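Ribosomal-protein-alanine acetyltransferase (Escherichia coli O157:H7, PDB 5ISV) transfers the acetyl group of acetyl-CoA to the N-terminal alanine of ribosomal protein bS18, as a GNAT-family N-acetyltransferase of the RimI subfamily. Local coordinates at residues 53-58 against 64-69; 2-7 against 82-87; 110-115 against 140-145; 99-104 against 121-126. All coordinates share one frame; numbering follows the deposited sequence. Where two conformers were deposited one is given.

Interaction 1 (53-58 against 64-69); sequences AFAITQ and ATLFNI
The carbonyl oxygen I56 O is gripped by two consecutive backbone amides: F67 N lies 2.8 Å from I56 O, tilted 18° from the carbonyl plane, while N68 N gives I56 O a weak, longer bond. With F67 and N68 both facing I56, the antiparallel pairing carries a classic beta bulge, and the register slips by one residue. Regular pairing resumes on both sides. I56 N meets N68 O at 2.8 Å in a nearly straight bond, and Q58 and T65 form a hydrogen-bonded pair whose T65 N to Q58 O distance is 2.8 Å. Side chains sort onto two faces. On that of A55, T57, L66 and I69, L66 CD1 leans to T57 OG1 (3.5 Å), and A55 CB meets I69 CG1 at 4.1 Å. On the other face Q58, with CG trans to the backbone N (chi1 -163°) and its chain extended beyond CG, comes obliquely up to the bulge residue F67; Q58 OE1 is 3.7 Å from F67 CZ, with amide and ring planes 44° apart. The F54 ring turns its edge to the N68 amide, N68 ND2 lying near the ring plane 3.9 Å from F54 CE1; the same ND2 is hydrogen-bonded to E19 OE1. A bulge in this strand recurs in GNAT acetyltransferases, and I69, predicted to bind acetyl-CoA, follows it directly. The hairpin 50-60/63-71 sits in mid-sheet, with helix 80-94 packed on the A55 and I69 face, helix 12-22 against F54, and strand 99-105 alongside 63-71.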
loop_
_atom_site.group_PDB
_atom_site.type_symbol
_atom_site.label_atom_id
_atom_site.label_comp_id
_atom_site.label_asym_id
_atom_site.label_seq_id
_atom_site.Cartn_x
_atom_site.Cartn_y
_atom_site.Cartn_z
ATOM N N ALA A 53 -9.480 5.485 4.656
ATOM C CA ALA A 53 -8.256 5.105 3.916
ATOM C C ALA A 53 -8.447 3.708 3.331
ATOM O O ALA A 53 -9.266 2.927 3.783
ATOM C CB ALA A 53 -7.060 5.159 4.852
ATOM N N PHE A 54 -7.642 3.403 2.298
ATOM C CA PHE A 54 -7.632 2.042 1.753
ATOM C C PHE A 54 -6.208 1.710 1.261
ATOM O O PHE A 54 -5.425 2.612 1.042
ATOM C CB PHE A 54 -8.600 1.906 0.548
ATOM C CG PHE A 54 -8.220 2.741 -0.633
ATOM C CD1 PHE A 54 -7.264 2.271 -1.560
ATOM C CD2 PHE A 54 -8.739 3.994 -0.845
ATOM C CE1 PHE A 54 -6.884 3.066 -2.585
ATOM C CE2 PHE A 54 -8.367 4.778 -1.897
ATOM C CZ PHE A 54 -7.422 4.307 -2.787
ATOM N N ALA A 55 -5.980 0.401 1.170
ATOM C CA ALA A 55 -4.680 -0.113 0.642
ATOM C C ALA A 55 -4.994 -1.301 -0.247
ATOM O O ALA A 55 -5.648 -2.240 0.134
ATOM C CB ALA A 55 -3.784 -0.517 1.773
ATOM N N ILE A 56 -4.408 -1.262 -1.452
ATOM C CA ILE A 56 -4.623 -2.300 -2.498
ATOM C C ILE A 56 -3.281 -3.025 -2.668
ATOM O O ILE A 56 -2.282 -2.400 -3.062
ATOM C CB ILE A 56 -5.021 -1.630 -3.801
ATOM C CG1 ILE A 56 -6.171 -0.667 -3.720
ATOM C CG2 ILE A 56 -5.266 -2.677 -4.911
ATOM C CD1 ILE A 56 -7.445 -1.285 -3.262
ATOM N N THR A 57 -3.296 -4.335 -2.418
ATOM C CA THR A 57 -2.058 -5.121 -2.425
ATOM C C THR A 57 -2.287 -6.424 -3.156
ATOM O O THR A 57 -3.249 -7.122 -2.880
ATOM C CB THR A 57 -1.596 -5.441 -0.987
ATOM O OG1 THR A 57 -1.402 -4.222 -0.270
ATOM C CG2 THR A 57 -0.276 -6.242 -0.935
ATOM N N GLN A 58 -1.375 -6.754 -4.125
ATOM C CA GLN A 58 -1.455 -8.024 -4.809
ATOM C C GLN A 58 -0.436 -8.929 -4.136
ATOM O O GLN A 58 0.691 -8.485 -3.886
ATOM C CB GLN A 58 -1.060 -7.799 -6.308
ATOM C CG GLN A 58 -1.445 -8.874 -7.278
ATOM C CD GLN A 58 -0.814 -8.553 -8.637
ATOM O OE1 GLN A 58 -1.400 -7.877 -9.480
ATOM N NE2 GLN A 58 0.439 -8.823 -8.721
ATOM N N ALA A 64 4.460 -9.743 -1.893
ATOM C CA ALA A 64 3.338 -8.823 -1.960
ATOM C C ALA A 64 3.781 -7.500 -2.554
ATOM O O ALA A 64 4.911 -7.070 -2.345
ATOM C CB ALA A 64 2.754 -8.606 -0.566
ATOM N N THR A 65 2.916 -6.872 -3.344
ATOM C CA THR A 65 3.182 -5.593 -3.928
ATOM C C THR A 65 2.006 -4.650 -3.636
ATOM O O THR A 65 0.874 -4.944 -4.008
ATOM C CB THR A 65 3.385 -5.721 -5.445
ATOM O OG1 THR A 65 4.529 -6.554 -5.674
ATOM C CG2 THR A 65 3.647 -4.396 -6.064
ATOM N N LEU A 66 2.334 -3.493 -3.059
ATOM C CA LEU A 66 1.343 -2.445 -2.781
ATOM C C LEU A 66 1.108 -1.679 -4.094
ATOM O O LEU A 66 2.039 -1.028 -4.626
ATOM C CB LEU A 66 1.855 -1.505 -1.690
ATOM C CG LEU A 66 0.899 -0.402 -1.242
ATOM C CD1 LEU A 66 -0.300 -0.948 -0.488
ATOM C CD2 LEU A 66 1.692 0.612 -0.419
ATOM N N PHE A 67 -0.080 -1.792 -4.664
ATOM C CA PHE A 67 -0.444 -1.114 -5.897
ATOM C C PHE A 67 -0.906 0.327 -5.624
ATOM O O PHE A 67 -0.757 1.181 -6.497
ATOM C CB PHE A 67 -1.482 -1.904 -6.707
ATOM C CG PHE A 67 -0.848 -2.864 -7.700
ATOM C CD1 PHE A 67 -0.186 -4.008 -7.257
ATOM C CD2 PHE A 67 -0.865 -2.576 -9.048
ATOM C CE1 PHE A 67 0.461 -4.870 -8.148
ATOM C CE2 PHE A 67 -0.273 -3.454 -9.958
ATOM C CZ PHE A 67 0.370 -4.599 -9.504
ATOM N N ASN A 68 -1.542 0.586 -4.443
ATOM C CA ASN A 68 -2.044 1.908 -4.161
ATOM C C ASN A 68 -2.434 1.979 -2.688
ATOM O O ASN A 68 -2.854 1.001 -2.140
ATOM C CB ASN A 68 -3.286 2.193 -5.012
ATOM C CG ASN A 68 -3.621 3.676 -5.097
ATOM O OD1 ASN A 68 -2.882 4.527 -4.641
ATOM N ND2 ASN A 68 -4.772 3.980 -5.676
ATOM N N ILE A 69 -2.246 3.175 -2.136
ATOM C CA ILE A 69 -2.751 3.468 -0.779
ATOM C C ILE A 69 -3.125 4.921 -0.803
ATOM O O ILE A 69 -2.504 5.727 -1.447
ATOM C CB ILE A 69 -1.680 3.152 0.289
ATOM C CG1 ILE A 69 -2.223 3.320 1.735
ATOM C CG2 ILE A 69 -0.404 3.980 0.053
ATOM C CD1 ILE A 69 -1.323 2.721 2.809
#

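Interaction 2 (2-7 against 82-87); sequences NTISSL and RALLEH
I4 lays its CG2 methyl over the imidazole face of H87 in a CH-pi contact, the main link between edge strand 2-6 of the GNAT sheet and helix 80-94, which packs on that sheet. I4 CG2 stands 3.6 Å from the centroid of the H87 ring and only 13° off its normal, so the methyl is centred on the ring rather than on one edge. Two torsions set this up. CG2 of I4 is trans to its own backbone N, and H87 CG is likewise trans to its N (chi1 -176°), which carries the ring out from the helix toward the strand. The two side chains run antiparallel as they pass: while CG2 sits over the ring, the longer branch of I4 reaches back along H87 to the helix, bringing I4 CD1 to 3.7 Å from H87 CB. L84, one turn before, adds a methyl from the sheet side, its CD1 3.9 Å from I4 CG2. The segments run at 41° to each other with axes 9.9 Å apart, a gap bridged chiefly by I4. The contact is apolar; the H87 ring also meets F43 edge-to-face, and L84 continues onto F43, A53 and A55 of the neighbouring strands. At its far end, I4 CD1 comes 3.6 Å from the carbonyl oxygen A83 O, which accepts the helical bond from H87 N.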
loop_
_atom_site.group_PDB
_atom_site.type_symbol
_atom_site.label_atom_id
_atom_site.label_comp_id
_atom_site.label_asym_id
_atom_site.label_seq_id
_atom_site.Cartn_x
_atom_site.Cartn_y
_atom_site.Cartn_z
ATOM N N ASN A 2 -11.751 3.863 14.975
ATOM C CA ASN A 2 -11.277 3.333 13.697
ATOM C C ASN A 2 -11.417 1.806 13.673
ATOM O O ASN A 2 -11.159 1.128 14.686
ATOM C CB ASN A 2 -9.807 3.703 13.454
ATOM C CG ASN A 2 -9.532 5.219 13.475
ATOM O OD1 ASN A 2 -10.225 6.012 12.836
ATOM N ND2 ASN A 2 -8.474 5.619 14.181
ATOM N N THR A 3 -11.777 1.270 12.500
ATOM C CA THR A 3 -11.918 -0.157 12.285
ATOM C C THR A 3 -11.243 -0.503 10.966
ATOM O O THR A 3 -11.490 0.172 9.989
ATOM C CB THR A 3 -13.390 -0.517 12.171
ATOM O OG1 THR A 3 -14.026 -0.222 13.436
ATOM C CG2 THR A 3 -13.543 -1.981 11.819
ATOM N N ILE A 4 -10.469 -1.585 10.963
ATOM C CA ILE A 4 -9.789 -2.062 9.710
ATOM C C ILE A 4 -10.473 -3.360 9.312
ATOM O O ILE A 4 -10.693 -4.238 10.154
ATOM C CB ILE A 4 -8.263 -2.239 9.875
ATOM C CG1 ILE A 4 -7.600 -0.896 10.216
ATOM C CG2 ILE A 4 -7.662 -2.811 8.571
ATOM C CD1 ILE A 4 -6.124 -0.958 10.590
ATOM N N SER A 5 -10.831 -3.467 8.031
ATOM C CA SER A 5 -11.479 -4.673 7.544
ATOM C C SER A 5 -11.116 -4.885 6.075
ATOM O O SER A 5 -10.537 -4.010 5.451
ATOM C CB SER A 5 -13.008 -4.583 7.675
ATOM O OG SER A 5 -13.541 -3.462 6.963
ATOM N N SER A 6 -11.514 -6.033 5.540
ATOM C CA SER A 6 -11.358 -6.301 4.110
ATOM C C SER A 6 -12.087 -5.243 3.266
ATOM O O SER A 6 -13.183 -4.792 3.617
ATOM C CB SER A 6 -11.854 -7.705 3.767
ATOM O OG SER A 6 -11.797 -7.920 2.378
ATOM N N LEU A 7 -11.467 -4.832 2.163
ATOM C CA LEU A 7 -12.089 -3.970 1.197
ATOM C C LEU A 7 -12.775 -4.923 0.196
ATOM O O LEU A 7 -12.081 -5.640 -0.582
ATOM C CB LEU A 7 -11.052 -3.056 0.506
ATOM C CG LEU A 7 -11.574 -2.096 -0.578
ATOM C CD1 LEU A 7 -12.184 -0.852 0.033
ATOM C CD2 LEU A 7 -10.507 -1.702 -1.588
ATOM N N ARG A 82 -0.252 4.727 8.581
ATOM C CA ARG A 82 0.532 3.766 9.415
ATOM C C ARG A 82 -0.295 2.647 9.937
ATOM O O ARG A 82 0.168 1.517 9.962
ATOM C CB ARG A 82 1.165 4.385 10.668
ATOM C CG ARG A 82 2.440 5.066 10.456
ATOM C CD ARG A 82 2.902 5.765 11.719
ATOM N NE ARG A 82 4.119 6.492 11.476
ATOM C CZ ARG A 82 5.354 5.975 11.560
ATOM N NH1 ARG A 82 5.552 4.706 11.910
ATOM N NH2 ARG A 82 6.387 6.747 11.295
ATOM N N ALA A 83 -1.476 2.979 10.483
ATOM C CA ALA A 83 -2.283 1.926 11.089
ATOM C C ALA A 83 -2.603 0.868 10.034
ATOM O O ALA A 83 -2.546 -0.317 10.319
ATOM C CB ALA A 83 -3.556 2.493 11.739
ATOM N N LEU A 84 -2.975 1.337 8.852
ATOM C CA LEU A 84 -3.394 0.460 7.797
ATOM C C LEU A 84 -2.179 -0.377 7.262
ATOM O O LEU A 84 -2.280 -1.599 7.102
ATOM C CB LEU A 84 -4.032 1.314 6.726
ATOM C CG LEU A 84 -4.747 0.583 5.617
ATOM C CD1 LEU A 84 -5.785 -0.405 6.104
ATOM C CD2 LEU A 84 -5.399 1.595 4.665
ATOM N N LEU A 85 -1.024 0.261 7.129
ATOM C CA LEU A 85 0.191 -0.433 6.720
ATOM C C LEU A 85 0.637 -1.451 7.740
ATOM O O LEU A 85 0.982 -2.553 7.404
ATOM C CB LEU A 85 1.279 0.572 6.487
ATOM C CG LEU A 85 1.098 1.330 5.187
ATOM C CD1 LEU A 85 1.914 2.612 5.285
ATOM C CD2 LEU A 85 1.475 0.510 3.926
ATOM N N GLU A 86 0.597 -1.094 9.025
ATOM C CA GLU A 86 0.937 -2.030 10.076
ATOM C C GLU A 86 0.040 -3.284 10.080
ATOM O O GLU A 86 0.527 -4.417 10.254
ATOM C CB GLU A 86 0.970 -1.283 11.449
ATOM C CG GLU A 86 2.153 -0.276 11.548
ATOM C CD GLU A 86 2.143 0.742 12.710
ATOM O OE1 GLU A 86 1.073 1.009 13.314
ATOM O OE2 GLU A 86 3.229 1.321 13.007
ATOM N N HIS A 87 -1.256 -3.064 9.849
ATOM C CA HIS A 87 -2.226 -4.146 9.744
ATOM C C HIS A 87 -1.835 -5.076 8.567
ATOM O O HIS A 87 -1.788 -6.307 8.720
ATOM C CB HIS A 87 -3.658 -3.586 9.569
ATOM C CG HIS A 87 -4.691 -4.648 9.558
ATOM N ND1 HIS A 87 -5.302 -5.100 10.708
ATOM C CD2 HIS A 87 -5.209 -5.380 8.541
ATOM C CE1 HIS A 87 -6.146 -6.071 10.402
ATOM N NE2 HIS A 87 -6.118 -6.250 9.092
#

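Interaction 3 (110-115 against 140-145); sequences AAIALY and IIMALP
Helix segment 110-115, bearing I112 and Y115, runs almost alongside strand segment 140-145, the two N-to-C directions 19° apart and the axes 10.8 Å apart, as a helix packs on a sheet in an alpha/beta layer. At this spacing side chains alone meet. I112 and Y115, three residues apart and so on one side of the helix, point to the strand; I140 and M142, two residues apart and so on one side of the sheet, point back. I112 crosses I140 at about a right angle, and their branches touch at I112 CD1 and I140 CG1, 4.2 Å apart. M142 fits between I112 and Y115. Its chain runs straight to the sulfur and then bends at chi3 (76°), turning the end methyl to I112, with M142 CE 4.4 Å from I112 CG2. The sulfur itself lies beside the root of the tyrosine: M142 SD is 4.0 Å from Y115 CB and 5.5 Å from the centroid of the Y115 ring, 68° off its normal, an oblique Met-aromatic contact. Y115 is predicted to be the proton donor of the reaction; its ring also touches L102 and L85, and its hydroxyl reaches the side chain of I69, in the predicted acetyl-CoA site. The helix is tied at its start by N108, whose OD1 accepts a bond from A111 N. Across this contact the chemistry is that of carbon and sulfur alone: dispersion holds the root of Y115 against the sheet, and the phenol oxygen at the far end of the ring is left to the active-site side.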
loop_
_atom_site.group_PDB
_atom_site.type_symbol
_atom_site.label_atom_id
_atom_site.label_comp_id
_atom_site.label_asym_id
_atom_site.label_seq_id
_atom_site.Cartn_x
_atom_site.Cartn_y
_atom_site.Cartn_z
ATOM N N ALA A 110 8.046 12.969 2.722
ATOM C CA ALA A 110 7.337 12.577 3.937
ATOM C C ALA A 110 6.897 11.092 3.939
ATOM O O ALA A 110 7.066 10.409 4.951
ATOM C CB ALA A 110 6.148 13.515 4.142
ATOM N N ALA A 111 6.320 10.603 2.833
ATOM C CA ALA A 111 5.929 9.217 2.750
ATOM C C ALA A 111 7.183 8.331 2.779
ATOM O O ALA A 111 7.194 7.337 3.463
ATOM C CB ALA A 111 5.080 8.912 1.514
ATOM N N ILE A 112 8.249 8.735 2.076
ATOM C CA ILE A 112 9.515 7.946 2.074
ATOM C C ILE A 112 10.061 7.790 3.511
ATOM O O ILE A 112 10.406 6.699 3.950
ATOM C CB ILE A 112 10.568 8.536 1.065
ATOM C CG1 ILE A 112 10.043 8.395 -0.364
ATOM C CG2 ILE A 112 11.959 7.918 1.276
ATOM C CD1 ILE A 112 10.791 9.221 -1.395
ATOM N N ALA A 113 10.118 8.892 4.246
ATOM C CA ALA A 113 10.573 8.893 5.634
ATOM C C ALA A 113 9.726 7.921 6.498
ATOM O O ALA A 113 10.264 7.112 7.242
ATOM C CB ALA A 113 10.491 10.306 6.156
ATOM N N LEU A 114 8.402 7.981 6.353
ATOM C CA LEU A 114 7.502 7.069 7.058
ATOM C C LEU A 114 7.814 5.602 6.715
ATOM O O LEU A 114 7.922 4.754 7.603
ATOM C CB LEU A 114 6.041 7.404 6.729
ATOM C CG LEU A 114 4.904 6.710 7.472
ATOM C CD1 LEU A 114 3.638 7.576 7.468
ATOM C CD2 LEU A 114 4.545 5.336 6.976
ATOM N N TYR A 115 7.955 5.294 5.410
ATOM C CA TYR A 115 8.237 3.928 4.990
ATOM C C TYR A 115 9.571 3.461 5.564
ATOM O O TYR A 115 9.679 2.311 6.022
ATOM C CB TYR A 115 8.148 3.779 3.449
ATOM C CG TYR A 115 6.707 3.914 2.910
ATOM C CD1 TYR A 115 5.639 3.343 3.541
ATOM C CD2 TYR A 115 6.440 4.620 1.721
ATOM C CE1 TYR A 115 4.373 3.465 3.023
ATOM C CE2 TYR A 115 5.171 4.740 1.198
ATOM C CZ TYR A 115 4.122 4.170 1.873
ATOM O OH TYR A 115 2.795 4.260 1.487
ATOM N N ILE A 140 10.779 5.642 -6.715
ATOM C CA ILE A 140 11.654 4.910 -5.813
ATOM C C ILE A 140 10.943 3.620 -5.547
ATOM O O ILE A 140 9.778 3.643 -5.092
ATOM C CB ILE A 140 11.889 5.639 -4.457
ATOM C CG1 ILE A 140 12.314 7.095 -4.661
ATOM C CG2 ILE A 140 12.897 4.874 -3.618
ATOM C CD1 ILE A 140 13.573 7.288 -5.456
ATOM N N ILE A 141 11.581 2.499 -5.777
ATOM C CA ILE A 141 11.060 1.183 -5.459
ATOM C C ILE A 141 11.627 0.852 -4.093
ATOM O O ILE A 141 12.834 0.899 -3.875
ATOM C CB ILE A 141 11.482 0.109 -6.491
ATOM C CG1 ILE A 141 10.800 0.381 -7.821
ATOM C CG2 ILE A 141 11.022 -1.268 -6.047
ATOM C CD1 ILE A 141 10.772 1.799 -8.305
ATOM N N MET A 142 10.737 0.551 -3.155
ATOM C CA MET A 142 11.135 0.159 -1.806
ATOM C C MET A 142 10.690 -1.260 -1.478
ATOM O O MET A 142 9.617 -1.718 -1.929
ATOM C CB MET A 142 10.598 1.175 -0.779
ATOM C CG MET A 142 10.848 2.629 -1.157
ATOM S SD MET A 142 10.425 3.791 0.148
ATOM C CE MET A 142 11.819 3.566 1.220
ATOM N N ALA A 143 11.490 -1.923 -0.646
ATOM C CA ALA A 143 11.215 -3.303 -0.212
ATOM C C ALA A 143 11.305 -3.445 1.320
ATOM O O ALA A 143 12.204 -2.912 1.948
ATOM C CB ALA A 143 12.205 -4.269 -0.891
ATOM N N LEU A 144 10.366 -4.190 1.878
ATOM C CA LEU A 144 10.348 -4.533 3.275
ATOM C C LEU A 144 10.416 -6.056 3.434
ATOM O O LEU A 144 9.506 -6.763 3.052
ATOM C CB LEU A 144 9.083 -4.003 3.902
ATOM C CG LEU A 144 8.897 -4.452 5.362
ATOM C CD1 LEU A 144 9.933 -3.846 6.288
ATOM C CD2 LEU A 144 7.508 -4.073 5.864
ATOM N N PRO A 145 11.513 -6.555 4.006
ATOM C CA PRO A 145 11.537 -7.973 4.407
ATOM C C PRO A 145 10.539 -8.190 5.557
ATOM O O PRO A 145 10.514 -7.380 6.464
ATOM C CB PRO A 145 12.995 -8.204 4.831
ATOM C CG PRO A 145 13.733 -7.104 4.166
ATOM C CD PRO A 145 12.817 -5.915 4.177
#

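Interaction 4 (99-104 against 121-126); sequences TLWLEV and NEATIR
E103 and R126 reach each other over an intervening strand of the GNAT sheet: strand 136-145 lies between 99-105 and 121-129, so the two segments share no backbone pairing and meet by side chains on one face. E103, predicted to be the proton acceptor, has the largest area buried by the contact, and R126 follows. Their meeting is a salt bridge through one straight hydrogen bond, R126 NH1 to E103 OE2 at 2.9 Å with an N-H...O angle of 169°. OE2 offers its syn lone pair and sits in the guanidinium plane, at the edge of the group; the carboxylate is nonetheless turned 35° from that plane, and the side chains cross at about a right angle. The arginine reaches back by a bend at chi3 (74°), while the glutamate comes up on a chain extended beyond CG. I141 of the middle strand lies beneath this pair, touching both. Y130 also touches E103. A123, the third residue, belongs to a classic beta bulge in the outer strand, where A123 and T124 both face I141. Its methyl points toward W101, whose indole, reaching across from strand 99-105, meets it obliquely rather than by a clear face or edge. W101 also lies on T65 and A143. The indole atom that touches is CZ3, on the six-membered ring, 3.8 Å from A123 CB.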
loop_
_atom_site.group_PDB
_atom_site.type_symbol
_atom_site.label_atom_id
_atom_site.label_comp_id
_atom_site.label_asym_id
_atom_site.label_seq_id
_atom_site.Cartn_x
_atom_site.Cartn_y
_atom_site.Cartn_z
ATOM N N THR A 99 8.379 -10.715 1.407
ATOM C CA THR A 99 8.648 -9.295 1.184
ATOM C C THR A 99 7.384 -8.580 0.798
ATOM O O THR A 99 6.428 -9.218 0.317
ATOM C CB THR A 99 9.677 -9.076 0.048
ATOM O OG1 THR A 99 9.190 -9.723 -1.134
ATOM C CG2 THR A 99 11.047 -9.627 0.414
ATOM N N LEU A 100 7.383 -7.271 1.087
ATOM C CA LEU A 100 6.391 -6.327 0.577
ATOM C C LEU A 100 7.149 -5.234 -0.208
ATOM O O LEU A 100 8.058 -4.608 0.313
ATOM C CB LEU A 100 5.581 -5.720 1.732
ATOM C CG LEU A 100 4.661 -4.557 1.397
ATOM C CD1 LEU A 100 3.548 -4.984 0.426
ATOM C CD2 LEU A 100 3.996 -4.047 2.683
ATOM N N TRP A 101 6.682 -4.962 -1.409
ATOM C CA TRP A 101 7.259 -3.965 -2.323
ATOM C C TRP A 101 6.272 -2.830 -2.565
ATOM O O TRP A 101 5.065 -3.043 -2.586
ATOM C CB TRP A 101 7.508 -4.629 -3.709
ATOM C CG TRP A 101 8.448 -5.731 -3.670
ATOM C CD1 TRP A 101 8.196 -7.033 -3.316
ATOM C CD2 TRP A 101 9.841 -5.651 -3.963
ATOM N NE1 TRP A 101 9.356 -7.755 -3.355
ATOM C CE2 TRP A 101 10.384 -6.925 -3.735
ATOM C CE3 TRP A 101 10.694 -4.616 -4.368
ATOM C CZ2 TRP A 101 11.736 -7.214 -3.970
ATOM C CZ3 TRP A 101 12.063 -4.909 -4.585
ATOM C CH2 TRP A 101 12.561 -6.180 -4.373
ATOM N N LEU A 102 6.792 -1.650 -2.793
ATOM C CA LEU A 102 5.965 -0.502 -3.221
ATOM C C LEU A 102 6.777 0.436 -4.069
ATOM O O LEU A 102 8.008 0.316 -4.144
ATOM C CB LEU A 102 5.362 0.278 -2.013
ATOM C CG LEU A 102 6.341 0.912 -1.031
ATOM C CD1 LEU A 102 6.917 2.254 -1.487
ATOM C CD2 LEU A 102 5.646 1.127 0.323
ATOM N N GLU A 103 6.091 1.366 -4.716
ATOM C CA GLU A 103 6.710 2.373 -5.550
ATOM C C GLU A 103 6.197 3.740 -5.084
ATOM O O GLU A 103 4.991 3.871 -4.781
ATOM C CB GLU A 103 6.261 2.134 -6.988
ATOM C CG GLU A 103 7.330 2.182 -8.002
ATOM C CD GLU A 103 6.919 1.586 -9.337
ATOM O OE1 GLU A 103 5.730 1.619 -9.685
ATOM O OE2 GLU A 103 7.803 1.082 -10.043
ATOM N N VAL A 104 7.075 4.721 -4.987
ATOM C CA VAL A 104 6.694 6.040 -4.506
ATOM C C VAL A 104 7.376 7.114 -5.332
ATOM O O VAL A 104 8.550 7.005 -5.679
ATOM C CB VAL A 104 6.991 6.172 -2.971
ATOM C CG1 VAL A 104 8.426 5.867 -2.635
ATOM C CG2 VAL A 104 6.625 7.546 -2.421
ATOM N N ASN A 121 13.516 -0.419 2.677
ATOM C CA ASN A 121 14.817 -0.009 2.138
ATOM C C ASN A 121 14.575 0.360 0.682
ATOM O O ASN A 121 13.808 -0.313 0.022
ATOM C CB ASN A 121 15.798 -1.179 2.150
ATOM C CG ASN A 121 15.857 -1.892 3.488
ATOM O OD1 ASN A 121 16.324 -1.329 4.470
ATOM N ND2 ASN A 121 15.349 -3.128 3.543
ATOM N N GLU A 122 15.244 1.383 0.175
ATOM C CA GLU A 122 15.280 1.642 -1.285
ATOM C C GLU A 122 15.958 0.460 -1.995
ATOM O O GLU A 122 17.081 0.116 -1.654
ATOM C CB GLU A 122 16.076 2.920 -1.567
ATOM C CG GLU A 122 16.218 3.267 -3.043
ATOM C CD GLU A 122 16.995 4.548 -3.257
ATOM O OE1 GLU A 122 16.524 5.606 -2.800
ATOM O OE2 GLU A 122 18.079 4.494 -3.873
ATOM N N ALA A 123 15.269 -0.142 -2.962
ATOM C CA ALA A 123 15.790 -1.257 -3.719
ATOM C C ALA A 123 16.392 -0.722 -5.002
ATOM O O ALA A 123 17.444 -1.158 -5.403
ATOM C CB ALA A 123 14.679 -2.266 -4.020
ATOM N N THR A 124 15.697 0.186 -5.659
ATOM C CA THR A 124 16.122 0.773 -6.898
ATOM C C THR A 124 15.344 2.041 -7.222
ATOM O O THR A 124 14.365 2.373 -6.573
ATOM C CB THR A 124 16.061 -0.232 -8.059
ATOM O OG1 THR A 124 16.742 0.348 -9.174
ATOM C CG2 THR A 124 14.670 -0.590 -8.465
ATOM N N ILE A 125 15.817 2.753 -8.219
ATOM C CA ILE A 125 15.248 3.993 -8.695
ATOM C C ILE A 125 14.858 3.786 -10.137
ATOM O O ILE A 125 15.570 3.093 -10.860
ATOM C CB ILE A 125 16.229 5.176 -8.545
ATOM C CG1 ILE A 125 16.532 5.429 -7.074
ATOM C CG2 ILE A 125 15.676 6.449 -9.180
ATOM C CD1 ILE A 125 17.699 6.354 -6.848
ATOM N N ARG A 126 13.748 4.393 -10.570
ATOM C CA ARG A 126 13.362 4.354 -12.006
ATOM C C ARG A 126 13.343 5.777 -12.491
ATOM O O ARG A 126 12.474 6.556 -12.098
ATOM C CB ARG A 126 12.005 3.704 -12.163
ATOM C CG ARG A 126 11.900 2.411 -11.386
ATOM C CD ARG A 126 10.560 1.764 -11.598
ATOM N NE ARG A 126 10.529 1.177 -12.926
ATOM C CZ ARG A 126 9.554 0.437 -13.411
ATOM N NH1 ARG A 126 8.442 0.174 -12.714
ATOM N NH2 ARG A 126 9.697 -0.024 -14.655
#

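From the N terminus, interaction 2 opens first and closes a long loop, bringing edge strand 2-6 to helix 80-94. Nested inside it is interaction 1, which closes the short hairpin of strands 50-60 and 63-71 in the middle of the sheet. Both are complete before strand 99-105 begins. There interaction 4 opens, interaction 3 opens at helix 109-117, and their segments alternate (99-104, 110-115, 121-126, 140-145), so the two cross. Together they tie the C-terminal strands 121-129 and 136-145 to strand 99-105 and helix 109-117. L66 joins interaction 1 to W101 of interaction 4, while L85 packs against Y115 between the two helices.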